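Local coordinates for bazooka, isoform C,LD29223p (Drosophila melanogaster, PDB 5OAK), which is a cell polarity protein of the PAR3 family whose first PDZ domain, the part studied here, binds the PDZ-binding motif of Par-6, at residues A[55-60]-A[85-90]; A[9-14]-A[47-52]. All blocks are in the same frame, centred on the assembly; numbering follows the deposited sequence.

Interaction 1. Residues A[55-60]-A[85-90]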
ATOM      1  N   ILE A  55      -0.343  -2.774  -5.339  1.00 19.81           N
ATOM      2  CA  ILE A  55      -0.722  -1.385  -5.071  1.00 18.33           C
ATOM      3  C   ILE A  55       0.022  -0.504  -6.069  1.00 18.05           C
ATOM      4  O   ILE A  55       1.255  -0.528  -6.110  1.00 19.60           O
ATOM      5  CB  ILE A  55      -0.347  -0.971  -3.648  1.00 19.25           C
ATOM      6  CG1 ILE A  55      -1.172  -1.789  -2.636  1.00 20.76           C
ATOM      7  CG2 ILE A  55      -0.577   0.534  -3.491  1.00 19.72           C
ATOM      8  CD1 ILE A  55      -0.578  -1.652  -1.189  1.00 22.72           C
ATOM      9  N   LEU A  56      -0.714   0.282  -6.848  1.00 17.19           N
ATOM     10  CA  LEU A  56      -0.137   1.104  -7.906  1.00 17.00           C
ATOM     11  C   LEU A  56      -0.073   2.587  -7.561  1.00 18.37           C
ATOM     12  O   LEU A  56       0.695   3.330  -8.162  1.00 20.91           O
ATOM     13  CB  LEU A  56      -0.937   0.926  -9.192  1.00 19.03           C
ATOM     14  CG  LEU A  56      -1.009  -0.498  -9.734  1.00 25.86           C
ATOM     15  CD1 LEU A  56      -1.750  -0.506 -11.059  1.00 35.65           C
ATOM     16  CD2 LEU A  56       0.388  -1.068  -9.895  1.00 31.93           C
ATOM     17  N   GLU A  57      -0.891   3.015  -6.613  1.00 18.87           N
ATOM     18  CA  GLU A  57      -1.051   4.453  -6.381  0.60 18.77           C
ATOM     19  C   GLU A  57      -1.564   4.669  -4.978  1.00 17.01           C
ATOM     20  O   GLU A  57      -2.430   3.887  -4.505  1.00 18.46           O
ATOM     21  CB  GLU A  57      -2.023   5.046  -7.429  0.60 21.05           C
ATOM     22  CG  GLU A  57      -2.257   6.537  -7.378  0.60 21.72           C
ATOM     23  CD  GLU A  57      -3.149   7.010  -8.531  0.60 25.47           C
ATOM     24  OE1 GLU A  57      -3.689   8.136  -8.493  0.60 28.08           O
ATOM     25  OE2 GLU A  57      -3.308   6.239  -9.496  0.60 29.41           O
ATOM     26  N   ILE A  58      -1.057   5.704  -4.302  1.00 17.83           N
ATOM     27  CA  ILE A  58      -1.521   6.012  -2.946  1.00 18.77           C
ATOM     28  C   ILE A  58      -1.809   7.488  -2.872  1.00 18.34           C
ATOM     29  O   ILE A  58      -0.925   8.292  -3.143  1.00 19.46           O
ATOM     30  CB  ILE A  58      -0.485   5.621  -1.858  1.00 23.53           C
ATOM     31  CG1 ILE A  58      -0.190   4.118  -1.965  1.00 28.28           C
ATOM     32  CG2 ILE A  58      -1.062   5.967  -0.434  1.00 26.75           C
ATOM     33  CD1 ILE A  58       0.902   3.680  -1.052  1.00 31.72           C
ATOM     34  N   ASN A  59      -3.054   7.841  -2.540  1.00 20.05           N
ATOM     35  CA  ASN A  59      -3.469   9.246  -2.418  1.00 20.51           C
ATOM     36  C   ASN A  59      -3.051  10.042  -3.651  1.00 20.76           C
ATOM     37  O   ASN A  59      -2.520  11.165  -3.572  1.00 23.21           O
ATOM     38  CB  ASN A  59      -2.934   9.883  -1.127  1.00 23.33           C
ATOM     39  CG  ASN A  59      -3.654   9.357   0.077  1.00 23.95           C
ATOM     40  OD1 ASN A  59      -4.561   8.579  -0.076  1.00 26.53           O
ATOM     41  ND2 ASN A  59      -3.274   9.767   1.267  1.00 27.24           N
ATOM     42  N   GLY A  60      -3.272   9.428  -4.809  1.00 20.80           N
ATOM     43  CA  GLY A  60      -3.037  10.088  -6.087  1.00 21.43           C
ATOM     44  C   GLY A  60      -1.613  10.095  -6.605  1.00 18.37           C
ATOM     45  O   GLY A  60      -1.369  10.565  -7.723  1.00 21.24           O
ATOM     46  N   ARG A  85      -6.258   6.397   0.019  1.00 20.89           N
ATOM     47  CA  ARG A  85      -6.953   5.983  -1.195  0.54 19.90           C
ATOM     48  C   ARG A  85      -5.949   5.170  -1.998  1.00 18.95           C
ATOM     49  O   ARG A  85      -4.945   5.710  -2.461  1.00 20.92           O
ATOM     50  CB  ARG A  85      -7.459   7.203  -1.967  0.54 24.46           C
ATOM     51  CG  ARG A  85      -8.512   7.957  -1.147  0.54 27.50           C
ATOM     52  CD  ARG A  85      -8.805   9.357  -1.638  0.54 32.97           C
ATOM     53  NE  ARG A  85      -7.620  10.207  -1.758  0.54 36.25           N
ATOM     54  CZ  ARG A  85      -6.985  10.795  -0.742  0.54 39.75           C
ATOM     55  NH1 ARG A  85      -7.379  10.610   0.539  0.54 38.05           N
ATOM     56  NH2 ARG A  85      -5.928  11.553  -1.016  0.54 38.59           N
ATOM     57  N   VAL A  86      -6.193   3.875  -2.134  1.00 20.12           N
ATOM     58  CA  VAL A  86      -5.171   2.963  -2.657  1.00 20.23           C
ATOM     59  C   VAL A  86      -5.680   2.296  -3.900  1.00 21.16           C
ATOM     60  O   VAL A  86      -6.744   1.658  -3.871  1.00 23.37           O
ATOM     61  CB  VAL A  86      -4.868   1.901  -1.561  1.00 22.94           C
ATOM     62  CG1 VAL A  86      -3.760   0.959  -1.988  1.00 25.65           C
ATOM     63  CG2 VAL A  86      -4.486   2.600  -0.251  1.00 25.20           C
ATOM     64  N   ARG A  87      -4.978   2.440  -5.010  1.00 19.04           N
ATOM     65  CA  ARG A  87      -5.441   1.805  -6.239  1.00 18.50           C
ATOM     66  C   ARG A  87      -4.709   0.494  -6.431  1.00 19.51           C
ATOM     67  O   ARG A  87      -3.460   0.479  -6.361  1.00 21.36           O
ATOM     68  CB  ARG A  87      -5.198   2.727  -7.456  1.00 19.49           C
ATOM     69  CG  ARG A  87      -5.763   2.114  -8.716  1.00 21.76           C
ATOM     70  CD  ARG A  87      -5.860   3.188  -9.848  1.00 24.01           C
ATOM     71  NE  ARG A  87      -4.566   3.766 -10.175  1.00 24.76           N
ATOM     72  CZ  ARG A  87      -3.677   3.275 -11.044  1.00 27.32           C
ATOM     73  NH1 ARG A  87      -3.937   2.135 -11.694  1.00 27.62           N
ATOM     74  NH2 ARG A  87      -2.494   3.928 -11.231  1.00 29.36           N
ATOM     75  N   VAL A  88      -5.458  -0.608  -6.601  1.00 19.50           N
ATOM     76  CA  VAL A  88      -4.826  -1.917  -6.699  1.00 20.95           C
ATOM     77  C   VAL A  88      -5.231  -2.680  -7.983  1.00 20.45           C
ATOM     78  O   VAL A  88      -6.325  -2.491  -8.499  1.00 23.60           O
ATOM     79  CB  VAL A  88      -5.139  -2.835  -5.457  1.00 21.85           C
ATOM     80  CG1 VAL A  88      -4.722  -2.147  -4.162  1.00 22.03           C
ATOM     81  CG2 VAL A  88      -6.610  -3.223  -5.402  1.00 24.20           C
ATOM     82  N   LEU A  89      -4.342  -3.562  -8.435  1.00 21.23           N
ATOM     83  CA  LEU A  89      -4.720  -4.647  -9.340  1.00 23.06           C
ATOM     84  C   LEU A  89      -4.828  -5.907  -8.525  1.00 25.59           C
ATOM     85  O   LEU A  89      -3.884  -6.242  -7.792  1.00 25.51           O
ATOM     86  CB  LEU A  89      -3.662  -4.849 -10.426  1.00 28.21           C
ATOM     87  CG  LEU A  89      -3.636  -3.873 -11.564  1.00 32.76           C
ATOM     88  CD1 LEU A  89      -2.490  -4.217 -12.549  1.00 35.41           C
ATOM     89  CD2 LEU A  89      -5.004  -3.877 -12.280  1.00 35.38           C
ATOM     90  N   ARG A  90      -5.924  -6.637  -8.667  1.00 26.23           N
ATOM     91  CA  ARG A  90      -6.104  -7.860  -7.883  1.00 28.33           C
ATOM     92  C   ARG A  90      -5.199  -8.971  -8.421  1.00 30.79           C
ATOM     93  O   ARG A  90      -4.926  -8.994  -9.608  1.00 34.89           O
ATOM     94  CB  ARG A  90      -7.555  -8.304  -7.948  1.00 32.10           C
ATOM     95  CG  ARG A  90      -8.536  -7.296  -7.371  1.00 31.84           C
ATOM     96  CD  ARG A  90      -8.270  -7.048  -5.924  1.00 30.74           C
ATOM     97  NE  ARG A  90      -9.403  -6.362  -5.297  1.00 30.58           N
ATOM     98  CZ  ARG A  90      -9.450  -6.085  -4.006  1.00 27.56           C
ATOM     99  NH1 ARG A  90      -8.388  -6.393  -3.263  1.00 29.13           N
ATOM    100  NH2 ARG A  90     -10.521  -5.483  -3.459  1.00 30.38           N
TER
HETATM  101  O   HOH W   1      -4.891   7.040  -5.053  1.00 25.18           O

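Interaction 2. Residues A[9-14]-A[47-52]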
ATOM      1  N   LEU A   9      -9.527   1.565  -3.508  1.00 20.36           N
ATOM      2  CA  LEU A   9      -9.904   1.169  -2.157  1.00 21.30           C
ATOM      3  C   LEU A   9      -9.705   2.338  -1.208  1.00 21.79           C
ATOM      4  O   LEU A   9      -8.901   3.243  -1.456  1.00 23.79           O
ATOM      5  CB  LEU A   9      -9.045  -0.003  -1.664  1.00 22.33           C
ATOM      6  CG  LEU A   9      -9.025  -1.205  -2.609  1.00 25.12           C
ATOM      7  CD1 LEU A   9      -8.161  -2.347  -2.021  1.00 29.24           C
ATOM      8  CD2 LEU A   9     -10.439  -1.683  -2.948  1.00 27.90           C
ATOM      9  N   LEU A  10     -10.411   2.280  -0.085  1.00 22.63           N
ATOM     10  CA  LEU A  10     -10.282   3.315   0.939  1.00 21.48           C
ATOM     11  C   LEU A  10      -9.929   2.632   2.242  1.00 21.26           C
ATOM     12  O   LEU A  10     -10.661   1.719   2.681  1.00 23.59           O
ATOM     13  CB  LEU A  10     -11.588   4.074   1.089  1.00 25.42           C
ATOM     14  CG  LEU A  10     -11.620   5.116   2.189  1.00 28.30           C
ATOM     15  CD1 LEU A  10     -10.648   6.256   1.925  1.00 31.01           C
ATOM     16  CD2 LEU A  10     -13.012   5.654   2.349  1.00 34.14           C
ATOM     17  N   ILE A  11      -8.812   3.027   2.837  1.00 20.19           N
ATOM     18  CA  ILE A  11      -8.427   2.521   4.161  1.00 19.46           C
ATOM     19  C   ILE A  11      -8.464   3.688   5.125  1.00 19.27           C
ATOM     20  O   ILE A  11      -7.786   4.700   4.891  1.00 21.63           O
ATOM     21  CB  ILE A  11      -6.991   1.911   4.155  1.00 20.62           C
ATOM     22  CG1 ILE A  11      -6.921   0.765   3.183  1.00 28.16           C
ATOM     23  CG2 ILE A  11      -6.595   1.390   5.530  1.00 22.54           C
ATOM     24  CD1 ILE A  11      -5.473   0.291   3.077  1.00 32.74           C
ATOM     25  N   ILE A  12      -9.180   3.566   6.234  1.00 19.21           N
ATOM     26  CA  ILE A  12      -9.192   4.643   7.218  1.00 18.39           C
ATOM     27  C   ILE A  12      -7.878   4.567   8.028  1.00 20.09           C
ATOM     28  O   ILE A  12      -7.473   3.482   8.459  1.00 21.12           O
ATOM     29  CB  ILE A  12     -10.416   4.517   8.141  1.00 19.85           C
ATOM     30  CG1 ILE A  12     -11.704   4.486   7.289  1.00 21.79           C
ATOM     31  CG2 ILE A  12     -10.470   5.648   9.183  1.00 21.87           C
ATOM     32  CD1 ILE A  12     -11.842   5.626   6.297  1.00 25.46           C
ATOM     33  N   ASN A  13      -7.211   5.698   8.229  1.00 19.93           N
ATOM     34  CA  ASN A  13      -5.932   5.698   8.929  1.00 20.57           C
ATOM     35  C   ASN A  13      -6.168   5.946  10.410  1.00 23.34           C
ATOM     36  O   ASN A  13      -6.991   6.739  10.766  1.00 37.83           O
ATOM     37  CB  ASN A  13      -5.014   6.768   8.336  1.00 21.96           C
ATOM     38  CG  ASN A  13      -3.598   6.672   8.854  1.00 22.18           C
ATOM     39  OD1 ASN A  13      -3.175   5.628   9.340  1.00 22.60           O
ATOM     40  ND2 ASN A  13      -2.857   7.756   8.744  1.00 22.39           N
ATOM     41  N   GLU A  14      -5.569   5.156  11.239  1.00 20.16           N
ATOM     42  CA  GLU A  14      -5.617   5.342  12.698  1.00 21.14           C
ATOM     43  C   GLU A  14      -4.231   5.800  13.094  1.00 20.56           C
ATOM     44  O   GLU A  14      -3.264   5.034  12.973  1.00 21.76           O
ATOM     45  CB  GLU A  14      -5.985   4.035  13.366  1.00 22.96           C
ATOM     46  CG  GLU A  14      -6.027   4.172  14.879  1.00 23.79           C
ATOM     47  CD  GLU A  14      -6.401   2.862  15.557  1.00 23.95           C
ATOM     48  OE1 GLU A  14      -7.063   1.993  14.923  1.00 26.22           O
ATOM     49  OE2 GLU A  14      -5.985   2.699  16.719  1.00 25.62           O
ATOM     50  N   GLY A  47     -10.885  -2.274   4.433  1.00 22.76           N
ATOM     51  CA  GLY A  47     -10.845  -1.548   3.173  1.00 25.35           C
ATOM     52  C   GLY A  47     -10.733  -2.436   1.949  1.00 22.81           C
ATOM     53  O   GLY A  47     -10.655  -1.917   0.824  1.00 25.27           O
ATOM     54  N   ARG A  48     -10.773  -3.747   2.161  1.00 23.26           N
ATOM     55  CA  ARG A  48     -10.829  -4.770   1.100  0.65 22.74           C
ATOM     56  C   ARG A  48      -9.497  -5.028   0.412  1.00 24.14           C
ATOM     57  O   ARG A  48      -9.460  -5.561  -0.681  1.00 26.66           O
ATOM     58  CB  ARG A  48     -11.914  -4.449   0.050  0.65 26.02           C
ATOM     59  CG  ARG A  48     -13.279  -4.149   0.690  0.65 29.37           C
ATOM     60  CD  ARG A  48     -14.414  -4.197  -0.374  0.65 42.36           C
ATOM     61  NE  ARG A  48     -14.187  -5.261  -1.367  0.65 58.38           N
ATOM     62  CZ  ARG A  48     -14.717  -6.479  -1.328  0.65 69.70           C
ATOM     63  NH1 ARG A  48     -14.409  -7.345  -2.279  0.65 72.05           N
ATOM     64  NH2 ARG A  48     -15.558  -6.828  -0.355  0.65 73.60           N
ATOM     65  N   LEU A  49      -8.403  -4.691   1.078  1.00 23.58           N
ATOM     66  CA  LEU A  49      -7.077  -5.116   0.631  1.00 22.95           C
ATOM     67  C   LEU A  49      -6.949  -6.632   0.811  1.00 22.90           C
ATOM     68  O   LEU A  49      -7.417  -7.199   1.823  1.00 24.77           O
ATOM     69  CB  LEU A  49      -5.982  -4.411   1.440  1.00 24.08           C
ATOM     70  CG  LEU A  49      -5.505  -3.069   0.938  1.00 30.35           C
ATOM     71  CD1 LEU A  49      -4.477  -2.569   1.915  1.00 38.48           C
ATOM     72  CD2 LEU A  49      -4.827  -3.114  -0.438  1.00 28.15           C
ATOM     73  N   ARG A  50      -6.301  -7.293  -0.136  1.00 23.37           N
ATOM     74  CA  ARG A  50      -6.097  -8.746  -0.109  1.00 24.51           C
ATOM     75  C   ARG A  50      -4.686  -9.128  -0.501  1.00 24.88           C
ATOM     76  O   ARG A  50      -4.026  -8.411  -1.263  1.00 25.90           O
ATOM     77  CB  ARG A  50      -7.072  -9.431  -1.041  1.00 27.24           C
ATOM     78  CG  ARG A  50      -8.493  -9.245  -0.574  1.00 32.09           C
ATOM     79  CD  ARG A  50      -9.385 -10.282  -1.103  1.00 42.06           C
ATOM     80  NE  ARG A  50      -9.707 -10.000  -2.484  1.00 45.24           N
ATOM     81  CZ  ARG A  50     -10.708  -9.223  -2.883  1.00 46.59           C
ATOM     82  NH1 ARG A  50     -11.489  -8.616  -1.991  1.00 48.80           N
ATOM     83  NH2 ARG A  50     -10.926  -9.068  -4.184  1.00 44.63           N
ATOM     84  N   ARG A  51      -4.231 -10.267   0.023  1.00 25.02           N
ATOM     85  CA  ARG A  51      -2.974 -10.858  -0.404  1.00 27.19           C
ATOM     86  C   ARG A  51      -2.902 -10.921  -1.945  1.00 26.51           C
ATOM     87  O   ARG A  51      -3.900 -11.235  -2.616  1.00 27.83           O
ATOM     88  CB  ARG A  51      -2.810 -12.244   0.210  1.00 31.67           C
ATOM     89  CG  ARG A  51      -1.542 -12.953  -0.254  1.00 35.20           C
ATOM     90  CD  ARG A  51      -1.304 -14.270   0.481  1.00 41.77           C
ATOM     91  NE  ARG A  51      -0.269 -15.072  -0.183  1.00 50.50           N
ATOM     92  CZ  ARG A  51       1.058 -14.919  -0.047  1.00 58.66           C
ATOM     93  NH1 ARG A  51       1.577 -13.969   0.746  1.00 57.48           N
ATOM     94  NH2 ARG A  51       1.876 -15.741  -0.710  1.00 63.42           N
ATOM     95  N   ASP A  52      -1.717 -10.624  -2.477  1.00 24.98           N
ATOM     96  CA  ASP A  52      -1.430 -10.589  -3.924  1.00 25.18           C
ATOM     97  C   ASP A  52      -2.036  -9.378  -4.681  1.00 23.21           C
ATOM     98  O   ASP A  52      -1.813  -9.255  -5.888  1.00 27.49           O
ATOM     99  CB  ASP A  52      -1.842 -11.913  -4.607  1.00 29.86           C
ATOM    100  CG  ASP A  52      -1.012 -13.100  -4.136  0.88 34.44           C
ATOM    101  OD1 ASP A  52       0.205 -12.934  -3.916  0.70 36.07           O
ATOM    102  OD2 ASP A  52      -1.590 -14.202  -3.975  0.56 39.39           O
TER
HETATM  103  O   HOH W   2     -12.348   0.094   0.050  1.00 24.76           O

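Interaction 1. Residues A[55-60]-A[85-90]
Arg87 lies across Leu56 and Glu57, two consecutive residues of the partner strand. A beta bulge between Ile55 and Glu57 in strand 55-58 sets both opposite it. Arg87 O accepts from Leu56 N (2.8 Å), and Arg87 N donates to Glu57 O. Its side chain then runs over one face of the sheet. Arg87 CB packs on Glu57 CB (3.9 Å). CG is anti to the backbone N (chi1 -176°), and the chain bends at chi3 (60°), which turns the guanidinium over the bulge. CD comes near Glu57 OE2 without bonding. Arg87 NE donates to Glu57 OE2 at 2.9 Å, from above the carboxylate plane. Arg87 NH2 donates to Glu57 OE2 at 3.0 Å, nearly along its C-O axis. The two planes stand 78° apart. Glu57 was modelled in two conformers, and this side-on salt bridge is described for one of them. Arg87 NH1 touches Leu56 CD1 (3.5 Å) and donates a hydrogen bond to Asp5 O, while Leu56 CB lies over one guanidinium face.

On the other face of the sheet, Ile55 CG2 meets Val86 CG1 at 3.5 Å. Just past strand 55-58, Asn59 OD1 accepts an almost straight bond from Arg85 N (2.8 Å), and Asn59 N donates to Arg85 O. In one of two Arg85 conformers the guanidinium stacks on the Asn59 amide, with OD1 over its centre. This antiparallel pairing of the PDZ domain thus has two unlike faces: an aliphatic one toward the core, and a charged one where two donors on a single oxygen probably steady the arginine.

Interaction 2. Residues A[9-14]-A[47-52]
Leu9, Gly47 and Leu49 carry this contact between strand 7-12 and the loop that follows helix 43-46. No direct hydrogen bond crosses it. Leu9 starts toward the loop. Leu9 CB rests on Gly47 O at 3.5 Å. Leu9 CD1 reaches further along, to Arg48 O (3.7 Å) and to Leu49 CD2 (3.8 Å). The leucine CG is anti to the carbonyl carbon (chi1 -53°), and the extended chi2 carries CD1 out to Arg48 O and Leu49.

Gly47 lets the two backbones come close. Gly47 CA sits 3.3 Å from Leu10 O, and Ile11 is the residue whose CA lies nearest. A water bridges the two backbones: it donates to Gly47 O (2.7 Å) and accepts from Leu10 N. The polar link is thus through water, and the rest is largely apolar packing. Arg48 leaves the helix with positive phi (77°) in a Schellman motif, and this turn brings Leu49 back toward the strand.

Leu49 packs on both Leu9 and Ile11. Its two methyls divide the work: CD2 packs on Leu9, while Leu49 CD1 meets Ile11 CD1 at 3.2 Å. That methyl pair is tighter than usual van der Waals contact. Ile11 and Leu49 cross at about a right angle, and it is the end of Ile11, CD1, that reaches the leucine.

Within this PDZ domain the contact holds the loop after the short helix against strand 7-12. Leu9 and Leu49 both also touch Val88 of strand 83-89, which pairs with strand 7-12. Beyond them, Ile11 packs on Leu19, in the loop that leads to strand 21-25.

Overall arrangement
From the N terminus, strand 7-12 comes first. The chain then forms strands 21-25 and 33-38 and helix 43-46 before 47-52 returns to that strand. There interaction 2 closes its loop. Interaction 1 follows in series: the chain leaves 55-60, passes strand 61-62 and helix 68-78 and comes back as 85-90. The two loops neither nest nor cross. They meet because strand 83-89 lies between strands 7-12 and 54-58 in the sheet. Leu9 N donates to Val86 O, and Arg90 NH1 to Arg48 O. Together they tie strands 7-12, 54-58 and 83-89 and the loop after the short helix together. Both lie in the Bazooka part of the engineered fusion.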